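Local coordinates for xanthomonas outer protein D (Xanthomonas euvesicatoria, PDB 2OIX), which acts as a secreted effector and Ulp1-type cysteine protease that removes SUMO from its conjugates, present here as an inactivated catalytic fragment, at residues H9-Y13 with I174-L178; A74-L78 with A136-V140; H28-A33 with I61-L67; L17-L21 with I144-H149. The protein carries 1 engineered substitution. All coordinates share one frame; numbering follows the deposited sequence.

Contact 1: residues H9-Y13 with I174-L178; sequences HLRAY and IRDRL
Segments 9-13 and 174-178 cross at 73°, their axes 10.2 Å apart, and Tyr13 and Leu178 have the nearest CA atoms, 6.1 Å apart. This is helix-helix packing between the first and last helices of the Ulp1-type catalytic domain. Leu178 supplies the apolar contact: its CD2 methyl lies 3.8 Å from Ala12 CB and also rests against the His9 carbonyl, while CD1 approaches CD2 of the His9 ring. A small alanine suits the place because it lets the leucine come close to the first helix. The imidazole of His9 is tied to the residues leading into the helix, its ND1 hydrogen-bonded to Leu6 N. Tyr13 reaches across with its ring, CG lying anti to the backbone N (chi1 -168°), and sets CE1 3.8 Å from Ile174 CG1 and about as close to the CD methylene of Arg177. Tyrosine fits because its ring packs on aliphatic carbons while its hydroxyl remains available for polar partners; one of them is OE1 of Glu145 on helix 136-153. The extended chain of Arg177 carries its guanidinium to the same hydroxyl, where NH1 donates a bent bond of 3.0 Å to Tyr13 OH, the oxygen lying 25° out of the guanidinium plane.

Contact 2: residues A74-L78 with A136-V140; sequences AHWSL and AGDHV. Engineered in segment 136-140: Ala136 (natural residue Cys).
Ala136 CB lies 3.3 Å from His75 ND1 and 3.5 Å from Trp76 N, so the first turn of helix 136-153 abuts the start of strand 75-82. Ala136 is engineered; the natural residue is cysteine. Next to it, Gly137 brings its CA to 3.7 Å from Trp76 CD1, backbone against indole with no side chain intervening. One turn on, Val140 points at the strand: CG2 packs 3.4 Å from Ser77 C and 3.8 Å from Trp76 CB, while CG1 meets Leu78 CB. A branched valine suits this spot, since its two methyls touch consecutive parts of the strand. In the second shell, Trp76 NE1 is anchored on Leu5 O, and Ser77, pointing away from the helix, bonds through OG to Gln104 and His93. With CG anti to its backbone N (chi1 -173°) the His75 ring lies beside Ala136; ND1 faces the methyl and NE2 hydrogen-bonds OD2 of Asp95. Ala74 and His75 both face Gln71, a classic beta bulge. A histidine between an aspartate and the natural cysteine position, at the N-terminal end of a helix, is consistent with the Cys-His-Asp catalytic triad of C48 proteases; in this form the meeting of His75 with residue 136 is purely van der Waals.

Contact 3: residues H28-A33 with I61-L67; sequences HLLHFA and IPPIVFL
Paired across the strands on one face of the sheet, both with CG anti to the carbonyl carbon (chi1 -53° and -57°), Phe32 and Phe66 lie side by side and point the same way. Their rings are not stacked: the centroids are 5.5 Å apart and the planes meet at 54°, with Phe66 CD2 at the edge of the Phe32 ring, 3.6 Å from its CD1. Leu30 joins them on this face of the sheet, resting its CD2 methyl 3.7 Å from Phe66 CE2 near the plane of that ring. On the other face, His31 stands alongside Val65, whose CG1 meets the imidazole edge, while Ile61 lays CG2 over one ring face in a CH-pi contact, 4.0 Å from the His31 ring centroid. The side chains are brought together by a parallel strand pair, 30-32 beside 64-67, in a beta-alpha-beta crossover whose connection contains helices 35-40 and 46-57. His31 N and O bond to Ile64 O and Phe66 N, and the pairing ends with Ala33 N on Phe66 O at 2.8 Å. At the other end Ile64 N donates to Leu29 O, beside which Pro62 and Pro63 pack their ring carbons; Pro63 CD is 3.4 Å from that oxygen. Leu30, Phe32 and Phe66 touch side chains of helix 136-153, an interface that large apolar residues fill well, whereas His31 and Ala33 touch Leu56 of helix 46-57. The chemistry therefore divides: backbone amides fix the register of this edge strand, and mostly apolar and aromatic side chains on its faces join the sheet to helices 136-153 and 46-57.

Contact 4: residues L17-L21 with I144-H149; sequences LARRL and IEVLAH
Packing of the N-terminal helix 7-20 against the helix 136-153 that runs through the catalytic domain brings Arg20 to Glu145. The arginine grips the carboxylate end-on, NH2 to OE1 at 3.0 Å and NH1 to OE2 at 3.1 Å, both bonds nearly straight and each using the syn lone pair. Guanidinium and carboxylate are close to coplanar, 17° apart. Arginine suits the task because its two parallel N-H groups match the two oxygens; a bend at chi3 (-76°) turns them to the glutamate, and Arg20 NE has a further salt bridge to Asp16. Alongside the salt bridge, Leu17 CD1 comes close to Glu145 OE1 (3.1 Å), and its CD2 reaches Ile144 CG2. Leu21 straddles the next turn, with CD1 on Ala148 CB at 3.9 Å and CD2 by His149 CE1. The His149 ring is fixed by ND1 donating to Glu145 O at 2.9 Å, so this carbonyl accepts from the imidazole and from the His149 amide on opposite faces of its plane. Further in, Leu17 and Ile144 touch Phe32, and Leu21 and Ala148 touch Leu30, placing strand 30-32 against both helices; Ile144 also meets Phe66 of strand 64-71 and Leu78 of strand 75-82.

How the contacts relate
From the N terminus, helix 7-20 opens contact 1 and then contact 4, which are completed late in the chain by helices 171-179 and 136-153. Contact 4 closes first, so its loop lies inside that of contact 1. Both enclose contacts 3 and 2, which follow in series: contact 3 closes after two helices, when strand 64-71 pairs with strand 30-32, before the chain turns into strand 75-82, where contact 2 begins. Contacts 2 and 4 share helix 136-153, binding its first turn and its middle to different elements. Glu145 connects contact 4 to contact 1, and Phe32 and Leu30 connect it to contact 3. The terminal helices, helix 136-153 and the sheet are thus tied together.

Contact 1: residues H9-Y13 with I174-L178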
loop_
_atom_site.group_PDB
_atom_site.type_symbol
_atom_site.label_atom_id
_atom_site.label_comp_id
_atom_site.label_asym_id
_atom_site.label_seq_id
_atom_site.Cartn_x
_atom_site.Cartn_y
_atom_site.Cartn_z
ATOM N N HIS A 9 11.645 7.453 -0.680
ATOM C CA HIS A 9 10.994 7.886 -1.909
ATOM C C HIS A 9 9.516 7.634 -1.886
ATOM O O HIS A 9 8.745 8.477 -2.343
ATOM C CB HIS A 9 11.573 7.139 -3.080
ATOM C CG HIS A 9 13.004 7.466 -3.337
ATOM N ND1 HIS A 9 14.017 6.551 -3.148
ATOM C CD2 HIS A 9 13.602 8.605 -3.768
ATOM C CE1 HIS A 9 15.175 7.103 -3.471
ATOM N NE2 HIS A 9 14.952 8.355 -3.823
ATOM N N LEU A 10 9.133 6.455 -1.395
ATOM C CA LEU A 10 7.723 6.098 -1.278
ATOM C C LEU A 10 7.051 7.066 -0.311
ATOM O O LEU A 10 6.014 7.637 -0.636
ATOM C CB LEU A 10 7.561 4.640 -0.817
ATOM C CG LEU A 10 7.443 3.568 -1.929
ATOM C CD1 LEU A 10 8.773 3.310 -2.456
ATOM C CD2 LEU A 10 6.935 2.247 -1.291
ATOM N N ARG A 11 7.669 7.264 0.864
ATOM C CA ARG A 11 7.189 8.237 1.842
ATOM C C ARG A 11 7.004 9.660 1.302
ATOM O O ARG A 11 5.988 10.305 1.598
ATOM C CB ARG A 11 8.112 8.273 3.066
ATOM C CG ARG A 11 7.638 9.208 4.154
ATOM C CD ARG A 11 6.354 8.686 4.800
ATOM N NE ARG A 11 5.733 9.681 5.675
ATOM C CZ ARG A 11 5.875 9.725 7.000
ATOM N NH1 ARG A 11 6.605 8.816 7.643
ATOM N NH2 ARG A 11 5.275 10.691 7.691
ATOM N N ALA A 12 7.966 10.141 0.511
ATOM C CA ALA A 12 7.913 11.481 -0.055
ATOM C C ALA A 12 6.777 11.585 -1.084
ATOM O O ALA A 12 6.063 12.593 -1.155
ATOM C CB ALA A 12 9.266 11.855 -0.727
ATOM N N TYR A 13 6.621 10.531 -1.876
ATOM C CA TYR A 13 5.531 10.491 -2.833
ATOM C C TYR A 13 4.170 10.460 -2.122
ATOM O O TYR A 13 3.272 11.237 -2.468
ATOM C CB TYR A 13 5.689 9.319 -3.785
ATOM C CG TYR A 13 4.749 9.406 -4.972
ATOM C CD1 TYR A 13 5.188 9.884 -6.214
ATOM C CD2 TYR A 13 3.403 9.035 -4.843
ATOM C CE1 TYR A 13 4.310 9.954 -7.314
ATOM C CE2 TYR A 13 2.527 9.118 -5.929
ATOM C CZ TYR A 13 2.988 9.554 -7.145
ATOM O OH TYR A 13 2.107 9.643 -8.198
ATOM N N ILE A 174 6.738 10.255 -11.662
ATOM C CA ILE A 174 7.135 10.007 -10.282
ATOM C C ILE A 174 8.320 10.910 -9.922
ATOM O O ILE A 174 8.289 11.594 -8.905
ATOM C CB ILE A 174 7.438 8.510 -10.008
ATOM C CG1 ILE A 174 6.117 7.730 -9.885
ATOM C CG2 ILE A 174 8.206 8.334 -8.675
ATOM C CD1 ILE A 174 6.261 6.225 -9.960
ATOM N N ARG A 175 9.343 10.913 -10.765
ATOM C CA ARG A 175 10.481 11.818 -10.619
ATOM C C ARG A 175 10.064 13.288 -10.543
ATOM O O ARG A 175 10.587 14.041 -9.725
ATOM C CB ARG A 175 11.457 11.634 -11.785
ATOM C CG ARG A 175 12.320 10.405 -11.658
ATOM C CD ARG A 175 13.461 10.359 -12.678
ATOM N NE ARG A 175 14.108 9.056 -12.561
ATOM C CZ ARG A 175 15.242 8.690 -13.148
ATOM N NH1 ARG A 175 15.919 9.535 -13.926
ATOM N NH2 ARG A 175 15.707 7.458 -12.936
ATOM N N ASP A 176 9.122 13.681 -11.396
ATOM C CA ASP A 176 8.602 15.050 -11.416
ATOM C C ASP A 176 7.894 15.399 -10.111
ATOM O O ASP A 176 8.051 16.503 -9.597
ATOM C CB ASP A 176 7.628 15.235 -12.582
ATOM C CG ASP A 176 8.305 15.739 -13.841
ATOM O OD1 ASP A 176 9.540 15.595 -13.976
ATOM O OD2 ASP A 176 7.577 16.264 -14.706
ATOM N N ARG A 177 7.098 14.466 -9.598
ATOM C CA ARG A 177 6.403 14.653 -8.323
ATOM C C ARG A 177 7.360 14.645 -7.143
ATOM O O ARG A 177 7.190 15.427 -6.206
ATOM C CB ARG A 177 5.276 13.631 -8.139
ATOM C CG ARG A 177 3.931 14.188 -8.584
ATOM C CD ARG A 177 3.031 13.105 -9.084
ATOM N NE ARG A 177 1.792 13.658 -9.623
ATOM C CZ ARG A 177 0.781 12.918 -10.084
ATOM N NH1 ARG A 177 0.853 11.570 -10.077
ATOM N NH2 ARG A 177 -0.305 13.528 -10.563
ATOM N N LEU A 178 8.378 13.786 -7.204
ATOM C CA LEU A 178 9.445 13.777 -6.210
ATOM C C LEU A 178 10.309 15.055 -6.257
ATOM O O LEU A 178 10.822 15.496 -5.224
ATOM C CB LEU A 178 10.334 12.538 -6.373
ATOM C CG LEU A 178 9.865 11.158 -5.912
ATOM C CD1 LEU A 178 10.971 10.156 -6.152
ATOM C CD2 LEU A 178 9.455 11.144 -4.467
#

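Contact 2: residues A74-L78 with A136-V140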
loop_
_atom_site.group_PDB
_atom_site.type_symbol
_atom_site.label_atom_id
_atom_site.label_comp_id
_atom_site.label_asym_id
_atom_site.label_seq_id
_atom_site.Cartn_x
_atom_site.Cartn_y
_atom_site.Cartn_z
ATOM N N ALA A 74 15.178 -5.842 -2.421
ATOM C CA ALA A 74 14.766 -6.931 -3.298
ATOM C C ALA A 74 13.520 -6.593 -4.127
ATOM O O ALA A 74 13.524 -6.762 -5.353
ATOM C CB ALA A 74 14.558 -8.249 -2.488
ATOM N N HIS A 75 12.462 -6.110 -3.479
ATOM C CA HIS A 75 11.171 -6.024 -4.157
ATOM C C HIS A 75 10.177 -5.200 -3.354
ATOM O O HIS A 75 10.356 -5.056 -2.150
ATOM C CB HIS A 75 10.634 -7.452 -4.375
ATOM C CG HIS A 75 9.397 -7.528 -5.211
ATOM N ND1 HIS A 75 9.259 -6.864 -6.408
ATOM C CD2 HIS A 75 8.243 -8.222 -5.034
ATOM C CE1 HIS A 75 8.079 -7.144 -6.929
ATOM N NE2 HIS A 75 7.445 -7.968 -6.116
ATOM N N TRP A 76 9.180 -4.622 -4.037
ATOM C CA TRP A 76 8.041 -3.943 -3.392
ATOM C C TRP A 76 6.700 -4.533 -3.867
ATOM O O TRP A 76 6.532 -4.842 -5.041
ATOM C CB TRP A 76 7.952 -2.476 -3.770
ATOM C CG TRP A 76 9.000 -1.562 -3.178
ATOM C CD1 TRP A 76 10.116 -1.095 -3.803
ATOM C CD2 TRP A 76 9.004 -1.016 -1.868
ATOM N NE1 TRP A 76 10.850 -0.276 -2.947
ATOM C CE2 TRP A 76 10.171 -0.198 -1.755
ATOM C CE3 TRP A 76 8.126 -1.117 -0.769
ATOM C CZ2 TRP A 76 10.478 0.505 -0.597
ATOM C CZ3 TRP A 76 8.452 -0.405 0.410
ATOM C CH2 TRP A 76 9.612 0.384 0.476
ATOM N N SER A 77 5.716 -4.581 -2.978
ATOM C CA SER A 77 4.352 -4.837 -3.412
ATOM C C SER A 77 3.415 -3.990 -2.511
ATOM O O SER A 77 3.877 -3.241 -1.620
ATOM C CB SER A 77 4.047 -6.311 -3.326
ATOM O OG SER A 77 4.143 -6.689 -1.966
ATOM N N LEU A 78 2.116 -4.118 -2.743
ATOM C CA LEU A 78 1.160 -3.291 -2.078
ATOM C C LEU A 78 0.078 -4.126 -1.434
ATOM O O LEU A 78 -0.597 -4.963 -2.109
ATOM C CB LEU A 78 0.501 -2.366 -3.060
ATOM C CG LEU A 78 -0.629 -1.481 -2.515
ATOM C CD1 LEU A 78 -0.108 -0.568 -1.367
ATOM C CD2 LEU A 78 -1.320 -0.676 -3.661
ATOM N N ALA A 136 9.429 -2.193 -9.282
ATOM C CA ALA A 136 8.394 -2.640 -8.344
ATOM C C ALA A 136 7.838 -1.396 -7.622
ATOM O O ALA A 136 6.625 -1.227 -7.504
ATOM C CB ALA A 136 8.936 -3.696 -7.375
ATOM N N GLY A 137 8.734 -0.485 -7.234
ATOM C CA GLY A 137 8.382 0.764 -6.549
ATOM C C GLY A 137 7.411 1.663 -7.291
ATOM O O GLY A 137 6.466 2.195 -6.689
ATOM N N ASP A 138 7.672 1.868 -8.580
ATOM C CA ASP A 138 6.800 2.629 -9.450
ATOM C C ASP A 138 5.383 2.016 -9.462
ATOM O O ASP A 138 4.376 2.740 -9.418
ATOM C CB ASP A 138 7.381 2.664 -10.870
ATOM C CG ASP A 138 8.844 3.220 -10.936
ATOM O OD1 ASP A 138 9.135 4.126 -11.773
ATOM O OD2 ASP A 138 9.742 2.704 -10.239
ATOM N N HIS A 139 5.320 0.693 -9.553
ATOM C CA HIS A 139 4.044 -0.021 -9.638
ATOM C C HIS A 139 3.214 0.157 -8.338
ATOM O O HIS A 139 1.995 0.398 -8.393
ATOM C CB HIS A 139 4.270 -1.501 -9.974
ATOM C CG HIS A 139 4.531 -1.765 -11.425
ATOM N ND1 HIS A 139 5.790 -1.695 -11.973
ATOM C CD2 HIS A 139 3.702 -2.128 -12.436
ATOM C CE1 HIS A 139 5.733 -1.990 -13.262
ATOM N NE2 HIS A 139 4.476 -2.240 -13.577
ATOM N N VAL A 140 3.895 0.094 -7.199
ATOM C CA VAL A 140 3.279 0.392 -5.912
ATOM C C VAL A 140 2.744 1.832 -5.841
ATOM O O VAL A 140 1.549 2.001 -5.540
ATOM C CB VAL A 140 4.165 0.029 -4.703
ATOM C CG1 VAL A 140 3.496 0.524 -3.416
ATOM C CG2 VAL A 140 4.334 -1.486 -4.623
#

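Contact 3: residues H28-A33 with I61-L67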
loop_
_atom_site.group_PDB
_atom_site.type_symbol
_atom_site.label_atom_id
_atom_site.label_comp_id
_atom_site.label_asym_id
_atom_site.label_seq_id
_atom_site.Cartn_x
_atom_site.Cartn_y
_atom_site.Cartn_z
ATOM N N HIS A 28 -10.359 11.750 3.925
ATOM C CA HIS A 28 -10.189 11.354 5.325
ATOM C C HIS A 28 -10.356 9.853 5.558
ATOM O O HIS A 28 -10.076 9.376 6.671
ATOM C CB HIS A 28 -11.129 12.130 6.232
ATOM C CG HIS A 28 -12.569 11.877 5.950
ATOM N ND1 HIS A 28 -13.208 12.414 4.857
ATOM C CD2 HIS A 28 -13.486 11.125 6.596
ATOM C CE1 HIS A 28 -14.465 12.011 4.851
ATOM N NE2 HIS A 28 -14.659 11.240 5.903
ATOM N N LEU A 29 -10.852 9.126 4.560
ATOM C CA LEU A 29 -10.944 7.642 4.673
ATOM C C LEU A 29 -9.588 6.970 4.436
ATOM O O LEU A 29 -9.422 5.795 4.743
ATOM C CB LEU A 29 -11.957 7.031 3.701
ATOM C CG LEU A 29 -13.398 7.539 3.592
ATOM C CD1 LEU A 29 -14.160 6.681 2.576
ATOM C CD2 LEU A 29 -14.032 7.486 4.943
ATOM N N LEU A 30 -8.637 7.705 3.869
ATOM C CA LEU A 30 -7.366 7.106 3.385
ATOM C C LEU A 30 -6.238 7.256 4.382
ATOM O O LEU A 30 -6.095 8.329 5.001
ATOM C CB LEU A 30 -6.910 7.789 2.091
ATOM C CG LEU A 30 -7.910 7.864 0.934
ATOM C CD1 LEU A 30 -7.387 8.725 -0.207
ATOM C CD2 LEU A 30 -8.227 6.494 0.425
ATOM N N HIS A 31 -5.431 6.200 4.527
ATOM C CA HIS A 31 -4.155 6.294 5.274
ATOM C C HIS A 31 -3.011 5.664 4.453
ATOM O O HIS A 31 -3.084 4.477 4.117
ATOM C CB HIS A 31 -4.252 5.608 6.627
ATOM C CG HIS A 31 -2.987 5.695 7.427
ATOM N ND1 HIS A 31 -2.612 6.841 8.093
ATOM C CD2 HIS A 31 -1.999 4.789 7.642
ATOM C CE1 HIS A 31 -1.453 6.637 8.695
ATOM N NE2 HIS A 31 -1.053 5.404 8.428
ATOM N N PHE A 32 -2.005 6.470 4.093
ATOM C CA PHE A 32 -0.835 5.963 3.387
ATOM C C PHE A 32 0.209 5.584 4.408
ATOM O O PHE A 32 0.816 6.444 5.094
ATOM C CB PHE A 32 -0.305 7.007 2.377
ATOM C CG PHE A 32 -1.362 7.495 1.435
ATOM C CD1 PHE A 32 -2.200 6.589 0.778
ATOM C CD2 PHE A 32 -1.536 8.860 1.209
ATOM C CE1 PHE A 32 -3.187 7.031 -0.096
ATOM C CE2 PHE A 32 -2.541 9.312 0.328
ATOM C CZ PHE A 32 -3.366 8.386 -0.325
ATOM N N ALA A 33 0.369 4.290 4.601
ATOM C CA ALA A 33 1.335 3.897 5.619
ATOM C C ALA A 33 2.788 4.114 5.198
ATOM O O ALA A 33 3.172 4.088 3.992
ATOM C CB ALA A 33 1.109 2.468 6.122
ATOM N N ILE A 61 -6.972 5.573 13.337
ATOM C CA ILE A 61 -6.341 5.481 12.015
ATOM C C ILE A 61 -7.464 5.233 10.996
ATOM O O ILE A 61 -8.285 4.340 11.203
ATOM C CB ILE A 61 -5.300 4.332 11.968
ATOM C CG1 ILE A 61 -4.271 4.470 13.105
ATOM C CG2 ILE A 61 -4.639 4.233 10.579
ATOM C CD1 ILE A 61 -3.574 5.854 13.232
ATOM N N PRO A 62 -7.501 6.008 9.899
ATOM C CA PRO A 62 -8.547 5.829 8.883
ATOM C C PRO A 62 -8.665 4.405 8.331
ATOM O O PRO A 62 -7.700 3.641 8.377
ATOM C CB PRO A 62 -8.124 6.778 7.785
ATOM C CG PRO A 62 -7.319 7.844 8.519
ATOM C CD PRO A 62 -6.566 7.082 9.529
ATOM N N PRO A 63 -9.857 4.038 7.836
ATOM C CA PRO A 63 -10.140 2.623 7.603
ATOM C C PRO A 63 -9.648 2.040 6.274
ATOM O O PRO A 63 -9.683 0.822 6.104
ATOM C CB PRO A 63 -11.676 2.591 7.686
ATOM C CG PRO A 63 -12.021 3.917 6.932
ATOM C CD PRO A 63 -11.045 4.878 7.579
ATOM N N ILE A 64 -9.180 2.869 5.345
ATOM C CA ILE A 64 -8.662 2.341 4.064
ATOM C C ILE A 64 -7.159 2.601 4.055
ATOM O O ILE A 64 -6.734 3.699 3.911
ATOM C CB ILE A 64 -9.335 2.933 2.829
ATOM C CG1 ILE A 64 -10.818 2.572 2.809
ATOM C CG2 ILE A 64 -8.692 2.366 1.554
ATOM C CD1 ILE A 64 -11.634 3.174 1.732
ATOM N N VAL A 65 -6.365 1.564 4.238
ATOM C CA VAL A 65 -4.945 1.746 4.529
ATOM C C VAL A 65 -4.138 1.092 3.428
ATOM O O VAL A 65 -4.384 -0.116 3.110
ATOM C CB VAL A 65 -4.606 1.071 5.884
ATOM C CG1 VAL A 65 -3.158 1.276 6.256
ATOM C CG2 VAL A 65 -5.484 1.670 7.001
ATOM N N PHE A 66 -3.222 1.876 2.830
ATOM C CA PHE A 66 -2.241 1.435 1.835
ATOM C C PHE A 66 -0.914 1.122 2.490
ATOM O O PHE A 66 -0.238 2.034 3.003
ATOM C CB PHE A 66 -2.073 2.540 0.748
ATOM C CG PHE A 66 -3.361 2.859 0.100
ATOM C CD1 PHE A 66 -3.706 2.245 -1.115
ATOM C CD2 PHE A 66 -4.303 3.700 0.752
ATOM C CE1 PHE A 66 -4.990 2.474 -1.697
ATOM C CE2 PHE A 66 -5.539 3.950 0.170
ATOM C CZ PHE A 66 -5.868 3.353 -1.079
ATOM N N LEU A 67 -0.524 -0.151 2.444
ATOM C CA LEU A 67 0.669 -0.621 3.142
ATOM C C LEU A 67 1.687 -1.111 2.149
ATOM O O LEU A 67 1.495 -2.174 1.531
ATOM C CB LEU A 67 0.317 -1.800 4.051
ATOM C CG LEU A 67 -0.786 -1.488 5.094
ATOM C CD1 LEU A 67 -1.944 -2.449 5.006
ATOM C CD2 LEU A 67 -0.249 -1.527 6.491
#

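Contact 4: residues L17-L21 with I144-H149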
loop_
_atom_site.group_PDB
_atom_site.type_symbol
_atom_site.label_atom_id
_atom_site.label_comp_id
_atom_site.label_asym_id
_atom_site.label_seq_id
_atom_site.Cartn_x
_atom_site.Cartn_y
_atom_site.Cartn_z
ATOM N N LEU A 17 1.214 13.165 -2.298
ATOM C CA LEU A 17 -0.136 12.720 -2.662
ATOM C C LEU A 17 -1.183 13.178 -1.652
ATOM O O LEU A 17 -2.200 13.766 -2.032
ATOM C CB LEU A 17 -0.221 11.177 -2.746
ATOM C CG LEU A 17 -1.572 10.610 -3.205
ATOM C CD1 LEU A 17 -2.048 11.196 -4.570
ATOM C CD2 LEU A 17 -1.449 9.104 -3.263
ATOM N N ALA A 18 -0.932 12.887 -0.373
ATOM C CA ALA A 18 -1.822 13.273 0.707
ATOM C C ALA A 18 -2.102 14.788 0.708
ATOM O O ALA A 18 -3.228 15.210 0.967
ATOM C CB ALA A 18 -1.261 12.806 2.064
ATOM N N ARG A 19 -1.088 15.593 0.387
ATOM C CA ARG A 19 -1.256 17.041 0.285
ATOM C C ARG A 19 -2.124 17.400 -0.916
ATOM O O ARG A 19 -2.982 18.296 -0.826
ATOM C CB ARG A 19 0.096 17.734 0.168
ATOM C CG ARG A 19 0.897 17.722 1.460
ATOM C CD ARG A 19 2.321 18.241 1.232
ATOM N NE ARG A 19 3.293 17.506 2.056
ATOM C CZ ARG A 19 4.480 17.071 1.623
ATOM N NH1 ARG A 19 4.860 17.269 0.359
ATOM N NH2 ARG A 19 5.288 16.422 2.457
ATOM N N ARG A 20 -1.898 16.705 -2.037
ATOM C CA ARG A 20 -2.680 16.944 -3.235
ATOM C C ARG A 20 -4.159 16.613 -3.023
ATOM O O ARG A 20 -5.015 17.330 -3.518
ATOM C CB ARG A 20 -2.077 16.252 -4.464
ATOM C CG ARG A 20 -0.729 16.849 -4.889
ATOM C CD ARG A 20 -0.220 16.233 -6.180
ATOM N NE ARG A 20 0.339 14.893 -6.000
ATOM C CZ ARG A 20 -0.159 13.765 -6.512
ATOM N NH1 ARG A 20 -1.268 13.770 -7.263
ATOM N NH2 ARG A 20 0.451 12.614 -6.247
ATOM N N LEU A 21 -4.445 15.576 -2.237
ATOM C CA LEU A 21 -5.818 15.116 -1.988
ATOM C C LEU A 21 -6.556 15.851 -0.860
ATOM O O LEU A 21 -7.739 15.598 -0.622
ATOM C CB LEU A 21 -5.825 13.600 -1.678
ATOM C CG LEU A 21 -5.169 12.663 -2.694
ATOM C CD1 LEU A 21 -5.446 11.217 -2.327
ATOM C CD2 LEU A 21 -5.617 12.968 -4.157
ATOM N N ILE A 144 -1.247 2.968 -5.639
ATOM C CA ILE A 144 -1.775 3.770 -4.535
ATOM C C ILE A 144 -2.577 4.958 -5.052
ATOM O O ILE A 144 -3.706 5.176 -4.597
ATOM C CB ILE A 144 -0.644 4.225 -3.572
ATOM C CG1 ILE A 144 -0.092 3.004 -2.767
ATOM C CG2 ILE A 144 -1.179 5.336 -2.642
ATOM C CD1 ILE A 144 1.164 3.324 -1.970
ATOM N N GLU A 145 -1.997 5.649 -6.023
ATOM C CA GLU A 145 -2.513 6.884 -6.646
ATOM C C GLU A 145 -3.861 6.651 -7.375
ATOM O O GLU A 145 -4.831 7.380 -7.163
ATOM C CB GLU A 145 -1.483 7.400 -7.640
ATOM C CG GLU A 145 -1.933 8.608 -8.463
ATOM C CD GLU A 145 -1.447 9.922 -7.892
ATOM O OE1 GLU A 145 -0.636 9.867 -6.931
ATOM O OE2 GLU A 145 -1.849 11.002 -8.418
ATOM N N VAL A 146 -3.880 5.627 -8.228
ATOM C CA VAL A 146 -5.066 5.146 -8.934
ATOM C C VAL A 146 -6.162 4.766 -7.965
ATOM O O VAL A 146 -7.288 5.216 -8.116
ATOM C CB VAL A 146 -4.710 3.928 -9.806
ATOM C CG1 VAL A 146 -5.939 3.318 -10.428
ATOM C CG2 VAL A 146 -3.748 4.372 -10.962
ATOM N N LEU A 147 -5.829 3.924 -6.991
ATOM C CA LEU A 147 -6.843 3.470 -6.040
ATOM C C LEU A 147 -7.361 4.623 -5.117
ATOM O O LEU A 147 -8.582 4.716 -4.861
ATOM C CB LEU A 147 -6.301 2.289 -5.239
ATOM C CG LEU A 147 -6.073 0.927 -5.922
ATOM C CD1 LEU A 147 -5.646 -0.107 -4.755
ATOM C CD2 LEU A 147 -7.380 0.414 -6.560
ATOM N N ALA A 148 -6.455 5.483 -4.647
ATOM C CA ALA A 148 -6.840 6.714 -3.919
ATOM C C ALA A 148 -7.853 7.554 -4.689
ATOM O O ALA A 148 -8.859 7.982 -4.129
ATOM C CB ALA A 148 -5.608 7.561 -3.531
ATOM N N HIS A 149 -7.597 7.802 -5.971
ATOM C CA HIS A 149 -8.574 8.561 -6.754
ATOM C C HIS A 149 -9.943 7.854 -6.908
ATOM O O HIS A 149 -11.002 8.515 -6.943
ATOM C CB HIS A 149 -7.968 8.998 -8.087
ATOM C CG HIS A 149 -7.046 10.179 -7.955
ATOM N ND1 HIS A 149 -5.743 10.060 -7.527
ATOM C CD2 HIS A 149 -7.247 11.502 -8.187
ATOM C CE1 HIS A 149 -5.182 11.258 -7.488
ATOM N NE2 HIS A 149 -6.069 12.149 -7.892
#